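Local coordinates for protein quinone oxidoreductase 1 (PDB 1QOR) that catalyses the one-electron reduction of quinones to semiquinones with NADPH as the electron donor, working as a homodimer, at residues 145-150 with 169-174. Residues are numbered along the deposited sequence; the frame is centred on the assembly and turned at random.
Sequences LFHAAA and IGTVGT. With NDP (NADPH dihydro-nicotinamide-adenine-dinucleotide phosphate), chain D.
Phe146 N donates to Ile169 O at 2.9 Å, and Thr171 N returns a longer bond to Phe146 O, the ladder of two neighbouring parallel strands in a Rossmann fold. Strand 143-146, helix 152-164 and strand 167-172 form one of its beta-alpha-beta units, and here the ladder runs out at the carboxyl ends of the strands, where the cofactor binds. Past His147 the segment 145-150 turns off the sheet, yet Thr171 follows it with two acceptors. Its carbonyl takes the N-H of Ala149 at 3.0 Å from N to O, in a nearly straight bond (165° at the hydrogen) that comes in close to the C=O axis. Its hydroxyl accepts from Ala148 N, 3.1 Å from OG1. With chi1 of 59°, OG1 sits between the backbone N and carbonyl carbon of Thr171, tucked against the turning chain, and lies 3.0 Å from His147 ND1, meeting that ring obliquely. The second ring nitrogen, NE2, makes a weak hydrogen bond to Ser225 OG.

Apolar contacts complete the joint. Leu145 CD1 comes to 3.2 Å from the carbonyl oxygen of Ile169 and also meets Ile169 CG2 and Thr171 CG2, the Leu145 and Thr171 side chains crossing at about a right angle. On the opposite sheet face Ala149 CB lies against Gly170 CA at 3.8 Å. Val172 CG1 packs against the Ala150 methyl. The loops then part around NADPH: Ala148 CB touches the adenosine ribose, while Gly173 N donates to the 2'-phosphate oxygen O1X at 2.9 Å.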
loop_
_atom_site.group_PDB
_atom_site.type_symbol
_atom_site.label_atom_id
_atom_site.label_comp_id
_atom_site.label_asym_id
_atom_site.label_seq_id
_atom_site.Cartn_x
_atom_site.Cartn_y
_atom_site.Cartn_z
ATOM N N LEU A 145 -1.148 3.859 -16.088
ATOM C CA LEU A 145 -0.167 4.916 -16.231
ATOM C C LEU A 145 1.270 4.469 -15.852
ATOM O O LEU A 145 1.469 3.704 -14.873
ATOM C CB LEU A 145 -0.627 6.127 -15.411
ATOM C CG LEU A 145 0.228 7.394 -15.415
ATOM C CD1 LEU A 145 0.178 8.030 -16.764
ATOM C CD2 LEU A 145 -0.302 8.357 -14.328
ATOM N N PHE A 146 2.274 4.964 -16.593
ATOM C CA PHE A 146 3.654 4.584 -16.343
ATOM C C PHE A 146 4.486 5.811 -16.612
ATOM O O PHE A 146 4.552 6.274 -17.741
ATOM C CB PHE A 146 4.054 3.421 -17.258
ATOM C CG PHE A 146 5.253 2.633 -16.784
ATOM C CD1 PHE A 146 6.546 3.176 -16.849
ATOM C CD2 PHE A 146 5.095 1.343 -16.276
ATOM C CE1 PHE A 146 7.674 2.433 -16.406
ATOM C CE2 PHE A 146 6.201 0.595 -15.833
ATOM C CZ PHE A 146 7.500 1.149 -15.901
ATOM N N HIS A 147 5.110 6.348 -15.568
ATOM C CA HIS A 147 5.909 7.557 -15.652
ATOM C C HIS A 147 7.260 7.412 -16.261
ATOM O O HIS A 147 7.840 6.345 -16.234
ATOM C CB HIS A 147 6.048 8.173 -14.271
ATOM C CG HIS A 147 4.776 8.777 -13.758
ATOM N ND1 HIS A 147 4.448 10.102 -13.943
ATOM C CD2 HIS A 147 3.767 8.246 -13.032
ATOM C CE1 HIS A 147 3.302 10.366 -13.341
ATOM N NE2 HIS A 147 2.869 9.254 -12.779
ATOM N N ALA A 148 7.766 8.502 -16.816
ATOM C CA ALA A 148 9.100 8.520 -17.424
ATOM C C ALA A 148 9.237 7.360 -18.436
ATOM O O ALA A 148 10.175 6.529 -18.375
ATOM C CB ALA A 148 10.185 8.450 -16.280
ATOM N N ALA A 149 8.292 7.325 -19.378
ATOM C CA ALA A 149 8.191 6.280 -20.381
ATOM C C ALA A 149 9.264 6.190 -21.477
ATOM O O ALA A 149 9.338 5.187 -22.168
ATOM C CB ALA A 149 6.807 6.300 -20.995
ATOM N N ALA A 150 10.109 7.195 -21.623
ATOM C CA ALA A 150 11.174 7.116 -22.627
ATOM C C ALA A 150 12.547 6.799 -21.996
ATOM O O ALA A 150 13.586 6.903 -22.683
ATOM C CB ALA A 150 11.265 8.425 -23.391
ATOM N N ILE A 169 -0.225 4.245 -20.793
ATOM C CA ILE A 169 -0.341 5.678 -20.992
ATOM C C ILE A 169 0.963 6.173 -20.305
ATOM O O ILE A 169 1.129 6.003 -19.097
ATOM C CB ILE A 169 -1.599 6.223 -20.262
ATOM C CG1 ILE A 169 -2.872 5.575 -20.819
ATOM C CG2 ILE A 169 -1.607 7.744 -20.237
ATOM C CD1 ILE A 169 -4.085 5.716 -19.877
ATOM N N GLY A 170 1.918 6.708 -21.058
ATOM C CA GLY A 170 3.176 7.126 -20.457
ATOM C C GLY A 170 3.279 8.616 -20.272
ATOM O O GLY A 170 2.458 9.329 -20.848
ATOM N N THR A 171 4.185 9.076 -19.399
ATOM C CA THR A 171 4.417 10.502 -19.202
ATOM C C THR A 171 5.867 10.693 -19.563
ATOM O O THR A 171 6.676 9.815 -19.279
ATOM C CB THR A 171 4.248 10.973 -17.721
ATOM O OG1 THR A 171 5.155 10.260 -16.879
ATOM C CG2 THR A 171 2.823 10.753 -17.237
ATOM N N VAL A 172 6.211 11.813 -20.191
ATOM C CA VAL A 172 7.593 12.097 -20.591
ATOM C C VAL A 172 7.776 13.583 -20.453
ATOM O O VAL A 172 6.792 14.314 -20.360
ATOM C CB VAL A 172 7.895 11.734 -22.079
ATOM C CG1 VAL A 172 7.792 10.234 -22.313
ATOM C CG2 VAL A 172 6.939 12.491 -23.019
ATOM N N GLY A 173 9.026 14.034 -20.452
ATOM C CA GLY A 173 9.290 15.455 -20.315
ATOM C C GLY A 173 9.437 16.295 -21.589
ATOM O O GLY A 173 9.476 17.521 -21.503
ATOM N N THR A 174 9.600 15.680 -22.755
ATOM C CA THR A 174 9.727 16.478 -23.969
ATOM C C THR A 174 8.988 15.816 -25.126
ATOM O O THR A 174 8.622 14.628 -25.029
ATOM C CB THR A 174 11.178 16.634 -24.362
ATOM O OG1 THR A 174 11.656 15.381 -24.846
ATOM C CG2 THR A 174 12.019 17.038 -23.174
HETATM P PA NDP D . 15.893 6.715 -16.601
HETATM O O1A NDP D . 16.761 6.367 -17.755
HETATM O O2A NDP D . 14.437 6.428 -16.697
HETATM O O5B NDP D . 16.135 8.178 -16.150
HETATM C C5B NDP D . 15.299 8.853 -15.247
HETATM C C4B NDP D . 14.267 9.614 -16.023
HETATM O O4B NDP D . 13.358 10.002 -15.001
HETATM C C3B NDP D . 14.709 10.924 -16.690
HETATM O O3B NDP D . 15.273 10.639 -17.997
HETATM C C2B NDP D . 13.456 11.781 -16.592
HETATM O O2B NDP D . 12.708 11.609 -17.789
HETATM C C1B NDP D . 12.695 11.218 -15.313
HETATM N N9A NDP D . 12.741 12.321 -14.340
HETATM C C8A NDP D . 11.719 13.034 -13.866
HETATM N N7A NDP D . 12.172 13.980 -13.035
HETATM C C5A NDP D . 13.476 13.818 -13.025
HETATM C C6A NDP D . 14.374 14.606 -12.316
HETATM N N6A NDP D . 13.998 15.623 -11.551
HETATM N N1A NDP D . 15.661 14.285 -12.460
HETATM C C2A NDP D . 16.086 13.255 -13.244
HETATM N N3A NDP D . 15.212 12.508 -13.924
HETATM C C4A NDP D . 13.881 12.792 -13.827
HETATM O O3 NDP D . 16.470 5.789 -15.444
HETATM P PN NDP D . 16.472 4.241 -15.127
HETATM O O1N NDP D . 15.793 3.436 -16.206
HETATM O O2N NDP D . 17.862 3.846 -14.684
HETATM O O5D NDP D . 15.514 4.265 -13.787
HETATM C C5D NDP D . 14.190 4.778 -13.743
HETATM C C4D NDP D . 13.686 4.844 -12.340
HETATM O O4D NDP D . 13.432 3.514 -11.834
HETATM C C3D NDP D . 14.661 5.499 -11.370
HETATM O O3D NDP D . 13.953 6.347 -10.460
HETATM C C2D NDP D . 15.260 4.268 -10.655
HETATM O O2D NDP D . 15.790 4.602 -9.397
HETATM C C1D NDP D . 14.084 3.346 -10.512
HETATM N N1N NDP D . 14.263 1.869 -10.483
HETATM C C2N NDP D . 13.632 1.132 -9.513
HETATM C C3N NDP D . 13.804 -0.241 -9.512
HETATM C C7N NDP D . 13.096 -1.111 -8.482
HETATM O O7N NDP D . 13.206 -2.332 -8.500
HETATM N N7N NDP D . 12.374 -0.447 -7.604
HETATM C C4N NDP D . 14.583 -0.879 -10.463
HETATM C C5N NDP D . 15.218 -0.111 -11.447
HETATM C C6N NDP D . 15.054 1.264 -11.439
HETATM P P2B NDP D . 11.709 12.814 -18.358
HETATM O O1X NDP D . 10.929 12.165 -19.433
HETATM O O2X NDP D . 10.885 13.219 -17.212
HETATM O O3X NDP D . 12.653 13.858 -18.801
#